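Local coordinates for 3-polyprenyl-4-hydroxybenzoate decarboxylase and related decarboxylases (Pelotomaculum thermopropionicum, PDB 6H6X), which catalyses the reversible prenylated-FMN-dependent decarboxylation of 2,5-furandicarboxylic acid, and can carboxylate 2-furoic acid, at residues P129-A134 with L153-P158; D159-L164 with V273-V278; P194-A199 with E212-L217. The protein carries 8 engineered substitutions. One frame throughout, in Å; residues are numbered along the deposited sequence.

From the N terminus, contact 1 comes first: it joins strand 130-139 to strand 146-157 and closes the loop of a beta hairpin. The chain turns straight into strand 160-163, where contact 2 opens; this long loop closes only when the chain returns on strand 264-280. Contact 3, between helices 194-199 and 210-217, is nested inside that loop, whereas contact 1 precedes both in series. Contacts 1 and 2 lie in one antiparallel sheet, their centres about 8 Å apart, with Gln154 N probably hydrogen-bonded to Gly162 O. Contact 3 lies deeper, its centre about 23 Å from that of contact 1, and reaches it through Leu197 packing on Ala133.

Contact 1: P129-A134 with L153-P158; sequences PYITAA and LQVTGP
Ile131 and Leu153 form an antiparallel hydrogen-bonded pair: Ile131 N donates to Leu153 O at 2.9 Å and Leu153 N to Ile131 O at 3.1 Å, both donors in the carbonyl plane. A third backbone bond, Val155 N to Pro129 O, is nearly straight at the hydrogen (173°).

The CH-pi contact belongs to the neighbouring non-hydrogen-bonded pair. Gln154 CB sits over one face of the Tyr130 ring, 4.0 Å from its centroid. With CG anti to the backbone N (chi1 -168°) and the chain extended, the Gln154 amide runs on toward the phenol end, its plane 29° from that of the ring. The polar ends are engaged by strand 252-258: Tyr130 OH pairs with Glu254 and Gln154 OE1 with Gly255 N.

Apolar packing fills the other face, with Ile131 CB 4.0 Å from Leu153 CB and Ala134 CB 4.2 Å from Leu153 CD1. A leucine in place of Tyr130 would probably leave Glu254 without its hydroxyl partner and Gln154 CB without an aromatic face to lie on.

The chemistry implies a two-sided hairpin: hydrocarbon on the Ile131 and Leu153 face, and on the Tyr130 and Gln154 face a buried hydroxyl and amide oxygen, each with a hydrogen-bond partner.

Contact 2: D159-L164 with V273-V278; sequences DRLGIL and VEVTAV. With 4LU (1-deoxy-5-O-phosphono-1-(3,3,4,5-tetramethyl-9,11-dioxo-2,3,8,9,10,11-hexahydro-7H-quinolino[1,8-fg]pteridin-12-ium-7-y l)-D-ribitol), chain I.
Within the antiparallel flavin-binding sheet of the UbiD fold, strand 160-163 is stitched to strand 264-280 at Leu161 and Val273. This hydrogen-bonded pair exchanges two backbone bonds, Leu161 N to Val273 O at 2.9 Å and Val273 N to Leu161 O at 2.8 Å. Val275 N adds a third, 2.9 Å to Asp159 O, but approaches from above the carbonyl plane, 38° out of it. The short strand axes approach to 4.9 Å with their directions 143° apart, so the pairing is twisted.

On the buried face Leu161 CB lies 4.1 Å from Val273 CB, and Ile163 CG2 lies alongside Val273 CG2. Leu161 and Val275 also touch Leu113 of helix 113-116, which packs against this side. On the opposite face, Arg160 and Glu274 form the non-hydrogen-bonded pair; their charged ends stay beyond salt-bridge distance, and the Arg160 guanidinium is bridged instead to Glu252.

Past the pairing, the chain delivers Leu164 to the cofactor. Leu164 O accepts a hydrogen bond from N3 of the cofactor, 3.0 Å from N to O, and also bonds His151 ND1. With CG anti to the backbone N (chi1 167°), the side chain brings CD2 over the plane of the cofactor at its O4, 3.4 Å from that atom.

Beyond the pairing, Thr276 and Ala277 both face Glu243, a classic beta bulge in strand 264-280. A curled antiparallel sheet that presents backbone atoms to the isoalloxazine-derived ring is typical of the split-barrel flavin-binding domain of UbiD enzymes.

Contact 3: P194-A199 with E212-L217; sequences PAVLLA and EIASAL
Leu217 reaches from helix 210-217 toward helix 194-199, and its side chain can be followed outward. CB meets Ala195 CB at 4.3 Å. CG, anti to the carbonyl carbon (chi1 -68°), sets CD1 against the first helix. CD1, the branch that does the touching, comes to 3.8 Å from Ala195 O and to 4.4 Å from Ala199 CB. The side chain is also packed on Leu82 and Ala85 of helix 75-87, which places it between two helices.

One turn earlier, Ala199 CB makes the closest approach, 3.5 Å to Ala214 N, and lies 3.7 Å from Ala214 CB. Ala214 CB is also 4.0 Å from Val196 CA, and Val196 CG2 touches the same methyl. Ile213 CG2 completes the row at 4.1 Å from Ala199 CB. The axes of the two short helical segments pass 8.4 Å apart, their directions differing by 137°.

Ser200, just after the first helix, and Glu210, at the start of the second, bind the potassium ion, and Glu210 also binds the manganese ion; the packing is consistent with holding these helix ends close together. The contact is wholly apolar between side chains, and its chemistry is that of van der Waals packing in which small alanine methyls on both helices allow the close approach of the axes.

Contact 1: P129-A134 with L153-P158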
ATOM      1  N   PRO B 129     -20.893  18.327 -18.587  1.00 63.73           N
ATOM      2  CA  PRO B 129     -20.767  18.736 -17.195  1.00 56.99           C
ATOM      3  C   PRO B 129     -21.726  17.954 -16.292  1.00 54.81           C
ATOM      4  O   PRO B 129     -22.841  17.644 -16.705  1.00 46.34           O
ATOM      5  CB  PRO B 129     -21.152  20.198 -17.228  1.00 65.40           C
ATOM      6  CG  PRO B 129     -21.028  20.622 -18.663  1.00 66.72           C
ATOM      7  CD  PRO B 129     -21.456  19.401 -19.418  1.00 67.09           C
ATOM      8  N   TYR B 130     -21.260  17.589 -15.097  1.00 49.49           N
ATOM      9  CA  TYR B 130     -22.073  16.852 -14.131  1.00 44.18           C
ATOM     10  C   TYR B 130     -22.069  17.516 -12.789  1.00 42.53           C
ATOM     11  O   TYR B 130     -21.028  17.966 -12.322  1.00 43.50           O
ATOM     12  CB  TYR B 130     -21.543  15.439 -13.944  1.00 46.57           C
ATOM     13  CG  TYR B 130     -22.172  14.433 -14.863  1.00 43.89           C
ATOM     14  CD1 TYR B 130     -21.713  14.270 -16.139  1.00 49.61           C
ATOM     15  CD2 TYR B 130     -23.198  13.615 -14.430  1.00 48.78           C
ATOM     16  CE1 TYR B 130     -22.272  13.337 -16.996  1.00 49.98           C
ATOM     17  CE2 TYR B 130     -23.761  12.690 -15.265  1.00 50.60           C
ATOM     18  CZ  TYR B 130     -23.276  12.570 -16.564  1.00 52.00           C
ATOM     19  OH  TYR B 130     -23.791  11.654 -17.423  1.00 55.19           O
ATOM     20  N   ILE B 131     -23.244  17.567 -12.178  1.00 42.46           N
ATOM     21  CA  ILE B 131     -23.400  17.976 -10.774  1.00 43.49           C
ATOM     22  C   ILE B 131     -23.229  16.694  -9.978  1.00 37.52           C
ATOM     23  O   ILE B 131     -23.999  15.770 -10.163  1.00 37.35           O
ATOM     24  CB  ILE B 131     -24.801  18.588 -10.523  1.00 44.31           C
ATOM     25  CG1 ILE B 131     -24.975  19.852 -11.389  1.00 45.73           C
ATOM     26  CG2 ILE B 131     -25.012  18.903  -9.051  1.00 42.03           C
ATOM     27  CD1 ILE B 131     -26.351  20.458 -11.289  1.00 45.84           C
ATOM     28  N   THR B 132     -22.210  16.647  -9.120  1.00 36.57           N
ATOM     29  CA  THR B 132     -21.848  15.428  -8.401  1.00 38.09           C
ATOM     30  C   THR B 132     -21.976  15.527  -6.886  1.00 35.98           C
ATOM     31  O   THR B 132     -21.808  14.523  -6.240  1.00 37.48           O
ATOM     32  CB  THR B 132     -20.411  15.015  -8.697  1.00 36.72           C
ATOM     33  OG1 THR B 132     -19.552  16.125  -8.438  1.00 37.07           O
ATOM     34  CG2 THR B 132     -20.275  14.656 -10.170  1.00 42.07           C
ATOM     35  N   ALA B 133     -22.254  16.709  -6.336  1.00 35.56           N
ATOM     36  CA  ALA B 133     -22.292  16.874  -4.893  1.00 35.83           C
ATOM     37  C   ALA B 133     -23.600  17.414  -4.324  1.00 35.17           C
ATOM     38  O   ALA B 133     -23.620  18.003  -3.246  1.00 44.99           O
ATOM     39  CB  ALA B 133     -21.138  17.735  -4.447  1.00 33.27           C
ATOM     40  N   ALA B 134     -24.681  17.188  -5.023  1.00 34.49           N
ATOM     41  CA  ALA B 134     -25.969  17.706  -4.640  1.00 37.63           C
ATOM     42  C   ALA B 134     -26.684  16.642  -3.862  1.00 36.93           C
ATOM     43  O   ALA B 134     -26.810  15.522  -4.338  1.00 40.72           O
ATOM     44  CB  ALA B 134     -26.812  18.061  -5.853  1.00 38.31           C
ATOM     45  N   LEU B 153     -26.093  14.238 -11.846  1.00 40.45           N
ATOM     46  CA  LEU B 153     -27.026  14.973 -12.659  1.00 44.83           C
ATOM     47  C   LEU B 153     -26.266  15.526 -13.874  1.00 46.38           C
ATOM     48  O   LEU B 153     -25.315  16.294 -13.738  1.00 46.57           O
ATOM     49  CB  LEU B 153     -27.620  16.105 -11.839  1.00 47.76           C
ATOM     50  CG  LEU B 153     -28.354  15.607 -10.610  1.00 46.46           C
ATOM     51  CD1 LEU B 153     -28.304  16.606  -9.502  1.00 53.91           C
ATOM     52  CD2 LEU B 153     -29.777  15.298 -10.980  1.00 52.44           C
ATOM     53  N   GLN B 154     -26.633  15.071 -15.062  1.00 52.89           N
ATOM     54  CA  GLN B 154     -26.026  15.565 -16.291  1.00 55.38           C
ATOM     55  C   GLN B 154     -26.714  16.867 -16.676  1.00 52.46           C
ATOM     56  O   GLN B 154     -27.936  16.931 -16.750  1.00 59.55           O
ATOM     57  CB  GLN B 154     -26.170  14.541 -17.437  1.00 66.36           C
ATOM     58  CG  GLN B 154     -25.303  14.888 -18.664  1.00 62.26           C
ATOM     59  CD  GLN B 154     -25.513  13.967 -19.840  1.00 61.76           C
ATOM     60  OE1 GLN B 154     -25.921  12.807 -19.690  1.00 59.01           O
ATOM     61  NE2 GLN B 154     -25.209  14.483 -21.033  1.00 71.03           N
ATOM     62  N   VAL B 155     -25.944  17.907 -16.922  1.00 55.40           N
ATOM     63  CA  VAL B 155     -26.515  19.154 -17.403  1.00 58.76           C
ATOM     64  C   VAL B 155     -26.782  18.968 -18.893  1.00 60.45           C
ATOM     65  O   VAL B 155     -25.854  18.861 -19.677  1.00 65.92           O
ATOM     66  CB  VAL B 155     -25.570  20.327 -17.155  1.00 57.39           C
ATOM     67  CG1 VAL B 155     -26.198  21.651 -17.611  1.00 57.93           C
ATOM     68  CG2 VAL B 155     -25.211  20.380 -15.691  1.00 61.44           C
ATOM     69  N   THR B 156     -28.051  18.842 -19.261  1.00 68.52           N
ATOM     70  CA  THR B 156     -28.432  18.602 -20.651  1.00 71.78           C
ATOM     71  C   THR B 156     -29.065  19.833 -21.349  1.00 86.61           C
ATOM     72  O   THR B 156     -29.186  19.838 -22.562  1.00 91.02           O
ATOM     73  CB  THR B 156     -29.389  17.417 -20.763  1.00 70.77           C
ATOM     74  OG1 THR B 156     -30.547  17.695 -19.992  1.00 72.65           O
ATOM     75  CG2 THR B 156     -28.738  16.116 -20.266  1.00 75.46           C
ATOM     76  N   GLY B 157     -29.468  20.852 -20.599  1.00 86.75           N
ATOM     77  CA  GLY B 157     -29.857  22.130 -21.183  1.00 87.75           C
ATOM     78  C   GLY B 157     -29.913  23.207 -20.116  1.00 84.89           C
ATOM     79  O   GLY B 157     -29.581  22.935 -18.969  1.00 89.27           O
ATOM     80  N   PRO B 158     -30.356  24.432 -20.476  1.00 91.90           N
ATOM     81  CA  PRO B 158     -30.391  25.548 -19.506  1.00 84.27           C
ATOM     82  C   PRO B 158     -31.142  25.254 -18.186  1.00 74.94           C
ATOM     83  O   PRO B 158     -30.734  25.732 -17.131  1.00 65.33           O
ATOM     84  CB  PRO B 158     -31.064  26.705 -20.287  1.00 85.72           C
ATOM     85  CG  PRO B 158     -31.560  26.124 -21.580  1.00 90.82           C
ATOM     86  CD  PRO B 158     -30.815  24.840 -21.824  1.00 94.58           C
TER

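Contact 2: D159-L164 with V273-V278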
ATOM      1  N   ASP B 159     -32.198  24.456 -18.282  1.00 71.34           N
ATOM      2  CA  ASP B 159     -33.092  24.160 -17.176  1.00 70.29           C
ATOM      3  C   ASP B 159     -33.464  22.675 -17.150  1.00 63.20           C
ATOM      4  O   ASP B 159     -34.547  22.297 -16.694  1.00 57.45           O
ATOM      5  CB  ASP B 159     -34.369  25.026 -17.317  1.00 85.43           C
ATOM      6  CG  ASP B 159     -35.271  24.605 -18.517  1.00 92.55           C
ATOM      7  OD1 ASP B 159     -34.776  23.975 -19.487  1.00 95.17           O
ATOM      8  OD2 ASP B 159     -36.485  24.905 -18.461  1.00 86.09           O
ATOM      9  N   ARG B 160     -32.558  21.829 -17.631  1.00 69.53           N
ATOM     10  CA  ARG B 160     -32.839  20.407 -17.720  1.00 64.60           C
ATOM     11  C   ARG B 160     -31.644  19.587 -17.204  1.00 60.70           C
ATOM     12  O   ARG B 160     -30.498  19.926 -17.493  1.00 63.37           O
ATOM     13  CB  ARG B 160     -33.125  20.085 -19.172  1.00 65.66           C
ATOM     14  CG  ARG B 160     -34.080  18.941 -19.374  1.00 73.76           C
ATOM     15  CD  ARG B 160     -34.474  18.890 -20.848  1.00 75.81           C
ATOM     16  NE  ARG B 160     -35.382  17.798 -21.150  1.00 77.08           N
ATOM     17  CZ  ARG B 160     -36.706  17.824 -20.972  1.00 83.79           C
ATOM     18  NH1 ARG B 160     -37.325  18.898 -20.464  1.00 77.79           N
ATOM     19  NH2 ARG B 160     -37.430  16.757 -21.305  1.00 82.84           N
ATOM     20  N   LEU B 161     -31.923  18.497 -16.486  1.00 53.88           N
ATOM     21  CA  LEU B 161     -30.887  17.598 -16.003  1.00 55.29           C
ATOM     22  C   LEU B 161     -31.285  16.169 -16.224  1.00 54.82           C
ATOM     23  O   LEU B 161     -32.433  15.828 -15.989  1.00 67.55           O
ATOM     24  CB  LEU B 161     -30.703  17.768 -14.488  1.00 56.75           C
ATOM     25  CG  LEU B 161     -30.321  19.145 -14.001  1.00 50.10           C
ATOM     26  CD1 LEU B 161     -30.440  19.122 -12.485  1.00 57.35           C
ATOM     27  CD2 LEU B 161     -28.931  19.501 -14.423  1.00 51.87           C
ATOM     28  N   GLY B 162     -30.338  15.325 -16.611  1.00 53.64           N
ATOM     29  CA  GLY B 162     -30.538  13.860 -16.638  1.00 46.36           C
ATOM     30  C   GLY B 162     -30.050  13.271 -15.328  1.00 48.50           C
ATOM     31  O   GLY B 162     -29.059  13.699 -14.759  1.00 56.88           O
ATOM     32  N   ILE B 163     -30.724  12.258 -14.849  1.00 49.60           N
ATOM     33  CA  ILE B 163     -30.456  11.745 -13.526  1.00 52.55           C
ATOM     34  C   ILE B 163     -30.405  10.222 -13.583  1.00 50.77           C
ATOM     35  O   ILE B 163     -31.264   9.592 -14.136  1.00 56.37           O
ATOM     36  CB  ILE B 163     -31.500  12.270 -12.506  1.00 51.08           C
ATOM     37  CG1 ILE B 163     -31.145  11.787 -11.099  1.00 48.35           C
ATOM     38  CG2 ILE B 163     -32.904  11.828 -12.875  1.00 52.20           C
ATOM     39  CD1 ILE B 163     -32.130  12.218 -10.032  1.00 50.83           C
ATOM     40  N   LEU B 164     -29.352   9.662 -13.023  1.00 52.27           N
ATOM     41  CA  LEU B 164     -29.261   8.239 -12.752  1.00 49.73           C
ATOM     42  C   LEU B 164     -29.926   7.967 -11.416  1.00 53.63           C
ATOM     43  O   LEU B 164     -29.486   8.499 -10.404  1.00 58.79           O
ATOM     44  CB  LEU B 164     -27.798   7.798 -12.734  1.00 50.89           C
ATOM     45  CG  LEU B 164     -27.585   6.392 -12.156  1.00 60.24           C
ATOM     46  CD1 LEU B 164     -28.236   5.355 -13.045  1.00 57.96           C
ATOM     47  CD2 LEU B 164     -26.108   6.082 -11.961  1.00 67.48           C
ATOM     48  N   VAL B 273     -35.007  15.809 -14.975  1.00 53.67           N
ATOM     49  CA  VAL B 273     -35.438  16.799 -14.047  1.00 61.00           C
ATOM     50  C   VAL B 273     -35.564  18.085 -14.826  1.00 58.46           C
ATOM     51  O   VAL B 273     -34.606  18.487 -15.479  1.00 60.77           O
ATOM     52  CB  VAL B 273     -34.372  17.043 -12.930  1.00 59.11           C
ATOM     53  CG1 VAL B 273     -34.752  18.228 -12.042  1.00 58.68           C
ATOM     54  CG2 VAL B 273     -34.191  15.795 -12.079  1.00 61.08           C
ATOM     55  N   GLU B 274     -36.731  18.722 -14.745  1.00 65.25           N
ATOM     56  CA  GLU B 274     -36.925  20.108 -15.186  1.00 66.86           C
ATOM     57  C   GLU B 274     -36.742  21.007 -13.974  1.00 65.27           C
ATOM     58  O   GLU B 274     -37.379  20.798 -12.937  1.00 69.09           O
ATOM     59  CB  GLU B 274     -38.339  20.297 -15.764  1.00 76.80           C
ATOM     60  CG  GLU B 274     -38.748  21.746 -16.064  1.00 85.58           C
ATOM     61  CD  GLU B 274     -40.077  21.866 -16.847  1.00 94.09           C
ATOM     62  OE1 GLU B 274     -41.006  22.573 -16.375  1.00 99.38           O
ATOM     63  OE2 GLU B 274     -40.209  21.263 -17.940  1.00 88.85           O
ATOM     64  N   VAL B 275     -35.916  22.036 -14.107  1.00 63.05           N
ATOM     65  CA  VAL B 275     -35.648  22.925 -12.982  1.00 66.96           C
ATOM     66  C   VAL B 275     -36.561  24.152 -13.061  1.00 74.73           C
ATOM     67  O   VAL B 275     -36.680  24.786 -14.124  1.00 79.03           O
ATOM     68  CB  VAL B 275     -34.131  23.215 -12.743  1.00 62.91           C
ATOM     69  CG1 VAL B 275     -33.235  22.496 -13.717  1.00 66.31           C
ATOM     70  CG2 VAL B 275     -33.770  24.694 -12.624  1.00 67.46           C
ATOM     71  N   THR B 276     -37.222  24.433 -11.932  1.00 71.35           N
ATOM     72  CA  THR B 276     -38.191  25.519 -11.805  1.00 63.82           C
ATOM     73  C   THR B 276     -37.686  26.711 -10.996  1.00 61.27           C
ATOM     74  O   THR B 276     -38.321  27.754 -10.998  1.00 66.63           O
ATOM     75  CB  THR B 276     -39.495  25.005 -11.206  1.00 66.63           C
ATOM     76  OG1 THR B 276     -39.259  24.444  -9.909  1.00 77.74           O
ATOM     77  CG2 THR B 276     -40.093  23.911 -12.113  1.00 69.32           C
ATOM     78  N   ALA B 277     -36.530  26.582 -10.347  1.00 56.02           N
ATOM     79  CA  ALA B 277     -35.915  27.693  -9.658  1.00 46.38           C
ATOM     80  C   ALA B 277     -34.543  27.339  -9.117  1.00 49.27           C
ATOM     81  O   ALA B 277     -34.241  26.181  -8.900  1.00 54.62           O
ATOM     82  CB  ALA B 277     -36.803  28.155  -8.495  1.00 55.01           C
ATOM     83  N   VAL B 278     -33.754  28.368  -8.843  1.00 48.02           N
ATOM     84  CA  VAL B 278     -32.460  28.263  -8.283  1.00 47.09           C
ATOM     85  C   VAL B 278     -32.362  29.344  -7.251  1.00 47.37           C
ATOM     86  O   VAL B 278     -32.659  30.451  -7.563  1.00 51.02           O
ATOM     87  CB  VAL B 278     -31.345  28.546  -9.328  1.00 52.06           C
ATOM     88  CG1 VAL B 278     -29.976  28.635  -8.656  1.00 52.76           C
ATOM     89  CG2 VAL B 278     -31.333  27.482 -10.414  1.00 56.14           C
TER
HETATM   90  C9  4LU I 503     -23.334   8.713  -3.858  1.00 56.45           C
HETATM   91  C8  4LU I 503     -22.264   9.654  -3.778  1.00 49.77           C
HETATM   92  C7  4LU I 503     -21.713  10.265  -4.908  1.00 47.98           C
HETATM   93  C10 4LU I 503     -25.684   7.225  -6.389  1.00 57.01           C
HETATM   94  C6  4LU I 503     -22.111   9.719  -6.268  1.00 50.55           C
HETATM   95  N3  4LU I 503     -27.410   7.383  -8.576  1.00 57.60           N
HETATM   96  C2  4LU I 503     -27.783   6.691  -7.451  1.00 58.97           C
HETATM   97  C13 4LU I 503     -20.362  11.052  -7.877  1.00 50.40           C
HETATM   98  C5  4LU I 503     -21.642  10.275  -7.644  1.00 51.50           C
HETATM   99  C1  4LU I 503     -23.050   8.569  -8.723  1.00 53.93           C
HETATM  100  O2  4LU I 503     -28.922   6.131  -7.409  1.00 59.62           O
HETATM  101  N1  4LU I 503     -26.939   6.626  -6.378  1.00 56.51           N
HETATM  102  C4  4LU I 503     -26.201   8.009  -8.687  1.00 57.66           C
HETATM  103  O4  4LU I 503     -25.905   8.647  -9.729  1.00 55.60           O
HETATM  104  C4A 4LU I 503     -25.243   7.938  -7.528  1.00 55.83           C
HETATM  105  N5  4LU I 503     -23.968   8.596  -7.537  1.00 55.88           N
HETATM  106  C3  4LU I 503     -22.257   9.649  -8.848  1.00 56.76           C
HETATM  107  C12 4LU I 503     -22.576  11.517  -7.738  1.00 54.10           C
HETATM  108  C5A 4LU I 503     -23.317   8.887  -6.307  1.00 50.93           C
HETATM  109  C7M 4LU I 503     -20.561  11.260  -4.771  1.00 53.52           C
HETATM  110  C8M 4LU I 503     -21.820   9.991  -2.379  1.00 52.53           C
HETATM  111  C9A 4LU I 503     -23.874   8.254  -5.078  1.00 52.64           C
HETATM  112  N10 4LU I 503     -24.833   7.184  -5.253  1.00 50.44           N
HETATM  113  C1' 4LU I 503     -25.298   6.387  -4.120  1.00 54.91           C
HETATM  114  C2' 4LU I 503     -26.512   6.917  -3.323  1.00 56.20           C
HETATM  115  O2' 4LU I 503     -26.448   8.320  -3.045  1.00 55.03           O
HETATM  116  C3' 4LU I 503     -26.540   6.189  -1.989  1.00 57.27           C
HETATM  117  O3' 4LU I 503     -26.426   4.782  -2.212  1.00 54.84           O
HETATM  118  C4' 4LU I 503     -27.782   6.543  -1.165  1.00 58.26           C
HETATM  119  O4' 4LU I 503     -27.654   6.255   0.260  1.00 47.19           O
HETATM  120  C5' 4LU I 503     -29.074   5.882  -1.615  1.00 58.22           C
HETATM  121  O5' 4LU I 503     -29.997   6.421  -0.645  1.00 62.64           O
HETATM  122  P   4LU I 503     -31.452   5.764  -0.337  1.00 61.63           P
HETATM  123  O2P 4LU I 503     -32.205   6.751   0.572  1.00 59.05           O
HETATM  124  O3P 4LU I 503     -32.168   5.669  -1.715  1.00 50.87           O
HETATM  125  O1P 4LU I 503     -31.128   4.445   0.367  1.00 60.88           O

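Contact 3: P194-A199 with E212-L217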
ATOM      1  N   PRO B 194     -20.045  18.500   5.623  1.00 38.45           N
ATOM      2  CA  PRO B 194     -19.816  17.069   5.413  1.00 39.44           C
ATOM      3  C   PRO B 194     -20.661  16.092   6.210  1.00 40.15           C
ATOM      4  O   PRO B 194     -20.907  14.968   5.733  1.00 34.92           O
ATOM      5  CB  PRO B 194     -18.349  16.886   5.794  1.00 39.38           C
ATOM      6  CG  PRO B 194     -17.722  18.226   5.477  1.00 42.29           C
ATOM      7  CD  PRO B 194     -18.773  19.232   5.847  1.00 37.52           C
ATOM      8  N   ALA B 195     -21.098  16.467   7.405  1.00 39.48           N
ATOM      9  CA  ALA B 195     -21.988  15.592   8.172  1.00 39.06           C
ATOM     10  C   ALA B 195     -23.276  15.377   7.461  1.00 41.33           C
ATOM     11  O   ALA B 195     -23.878  14.301   7.573  1.00 41.24           O
ATOM     12  CB  ALA B 195     -22.266  16.152   9.567  1.00 42.43           C
ATOM     13  N   VAL B 196     -23.738  16.392   6.736  1.00 37.11           N
ATOM     14  CA  VAL B 196     -24.994  16.267   5.999  1.00 33.83           C
ATOM     15  C   VAL B 196     -24.843  15.309   4.798  1.00 38.63           C
ATOM     16  O   VAL B 196     -25.758  14.509   4.507  1.00 33.72           O
ATOM     17  CB  VAL B 196     -25.538  17.638   5.581  1.00 35.30           C
ATOM     18  CG1 VAL B 196     -26.841  17.506   4.822  1.00 36.52           C
ATOM     19  CG2 VAL B 196     -25.708  18.563   6.818  1.00 36.97           C
ATOM     20  N   LEU B 197     -23.686  15.384   4.132  1.00 35.63           N
ATOM     21  CA  LEU B 197     -23.341  14.534   3.005  1.00 37.02           C
ATOM     22  C   LEU B 197     -23.197  13.107   3.476  1.00 37.47           C
ATOM     23  O   LEU B 197     -23.731  12.191   2.848  1.00 35.85           O
ATOM     24  CB  LEU B 197     -22.053  14.992   2.329  1.00 35.17           C
ATOM     25  CG  LEU B 197     -22.064  16.341   1.635  1.00 36.61           C
ATOM     26  CD1 LEU B 197     -20.668  16.756   1.228  1.00 41.49           C
ATOM     27  CD2 LEU B 197     -22.952  16.370   0.444  1.00 37.58           C
ATOM     28  N   LEU B 198     -22.506  12.942   4.599  1.00 35.37           N
ATOM     29  CA  LEU B 198     -22.355  11.645   5.222  1.00 40.73           C
ATOM     30  C   LEU B 198     -23.709  11.060   5.588  1.00 38.38           C
ATOM     31  O   LEU B 198     -24.020   9.925   5.235  1.00 39.55           O
ATOM     32  CB  LEU B 198     -21.412  11.768   6.390  1.00 46.46           C
ATOM     33  CG  LEU B 198     -21.045  10.522   7.164  1.00 47.10           C
ATOM     34  CD1 LEU B 198     -20.348   9.524   6.290  1.00 52.81           C
ATOM     35  CD2 LEU B 198     -20.073  10.952   8.253  1.00 52.32           C
ATOM     36  N   ALA B 199     -24.584  11.862   6.168  1.00 43.33           N
ATOM     37  CA  ALA B 199     -25.947  11.401   6.476  1.00 38.49           C
ATOM     38  C   ALA B 199     -26.768  10.993   5.275  1.00 40.35           C
ATOM     39  O   ALA B 199     -27.610  10.097   5.395  1.00 39.06           O
ATOM     40  CB  ALA B 199     -26.710  12.438   7.254  1.00 40.99           C
ATOM     41  N   GLU B 212     -32.801  14.146   9.433  1.00 47.63           N
ATOM     42  CA  GLU B 212     -32.860  13.882  10.883  1.00 47.72           C
ATOM     43  C   GLU B 212     -31.649  13.146  11.391  1.00 40.85           C
ATOM     44  O   GLU B 212     -31.168  13.403  12.504  1.00 42.83           O
ATOM     45  CB  GLU B 212     -34.160  13.131  11.230  1.00 48.79           C
ATOM     46  CG  GLU B 212     -35.357  14.018  10.961  1.00 52.46           C
ATOM     47  CD  GLU B 212     -36.698  13.454  11.408  1.00 59.67           C
ATOM     48  OE1 GLU B 212     -36.842  12.228  11.630  1.00 67.70           O
ATOM     49  OE2 GLU B 212     -37.642  14.263  11.503  1.00 60.60           O
ATOM     50  N   ILE B 213     -31.088  12.284  10.551  1.00 42.95           N
ATOM     51  CA  ILE B 213     -29.809  11.681  10.864  1.00 39.86           C
ATOM     52  C   ILE B 213     -28.721  12.757  10.906  1.00 39.33           C
ATOM     53  O   ILE B 213     -27.921  12.834  11.841  1.00 35.03           O
ATOM     54  CB  ILE B 213     -29.483  10.543   9.883  1.00 44.50           C
ATOM     55  CG1 ILE B 213     -30.524   9.422  10.024  1.00 44.60           C
ATOM     56  CG2 ILE B 213     -28.111   9.959  10.193  1.00 45.64           C
ATOM     57  CD1 ILE B 213     -30.549   8.461   8.855  1.00 48.56           C
ATOM     58  N   ALA B 214     -28.719  13.633   9.917  1.00 41.35           N
ATOM     59  CA  ALA B 214     -27.751  14.734   9.912  1.00 41.16           C
ATOM     60  C   ALA B 214     -27.883  15.600  11.147  1.00 37.55           C
ATOM     61  O   ALA B 214     -26.893  15.978  11.734  1.00 43.30           O
ATOM     62  CB  ALA B 214     -27.956  15.597   8.669  1.00 45.83           C
ATOM     63  N   SER B 215     -29.107  15.921  11.513  1.00 40.28           N
ATOM     64  CA  SER B 215     -29.401  16.648  12.757  1.00 48.13           C
ATOM     65  C   SER B 215     -28.763  16.012  13.987  1.00 45.85           C
ATOM     66  O   SER B 215     -28.107  16.685  14.735  1.00 52.23           O
ATOM     67  CB  SER B 215     -30.921  16.717  12.959  1.00 51.68           C
ATOM     68  OG  SER B 215     -31.381  18.006  12.853  1.00 57.44           O
ATOM     69  N   ALA B 216     -28.935  14.706  14.163  1.00 46.71           N
ATOM     70  CA  ALA B 216     -28.244  13.981  15.256  1.00 48.54           C
ATOM     71  C   ALA B 216     -26.723  14.029  15.237  1.00 49.71           C
ATOM     72  O   ALA B 216     -26.099  13.882  16.282  1.00 51.14           O
ATOM     73  CB  ALA B 216     -28.690  12.522  15.295  1.00 44.29           C
ATOM     74  N   LEU B 217     -26.107  14.167  14.059  1.00 48.45           N
ATOM     75  CA  LEU B 217     -24.646  14.164  13.994  1.00 45.95           C
ATOM     76  C   LEU B 217     -24.081  15.535  14.299  1.00 45.82           C
ATOM     77  O   LEU B 217     -22.913  15.671  14.679  1.00 51.82           O
ATOM     78  CB  LEU B 217     -24.160  13.736  12.596  1.00 49.23           C
ATOM     79  CG  LEU B 217     -24.371  12.293  12.112  1.00 44.45           C
ATOM     80  CD1 LEU B 217     -23.960  12.133  10.675  1.00 44.46           C
ATOM     81  CD2 LEU B 217     -23.547  11.380  12.975  1.00 46.32           C
TER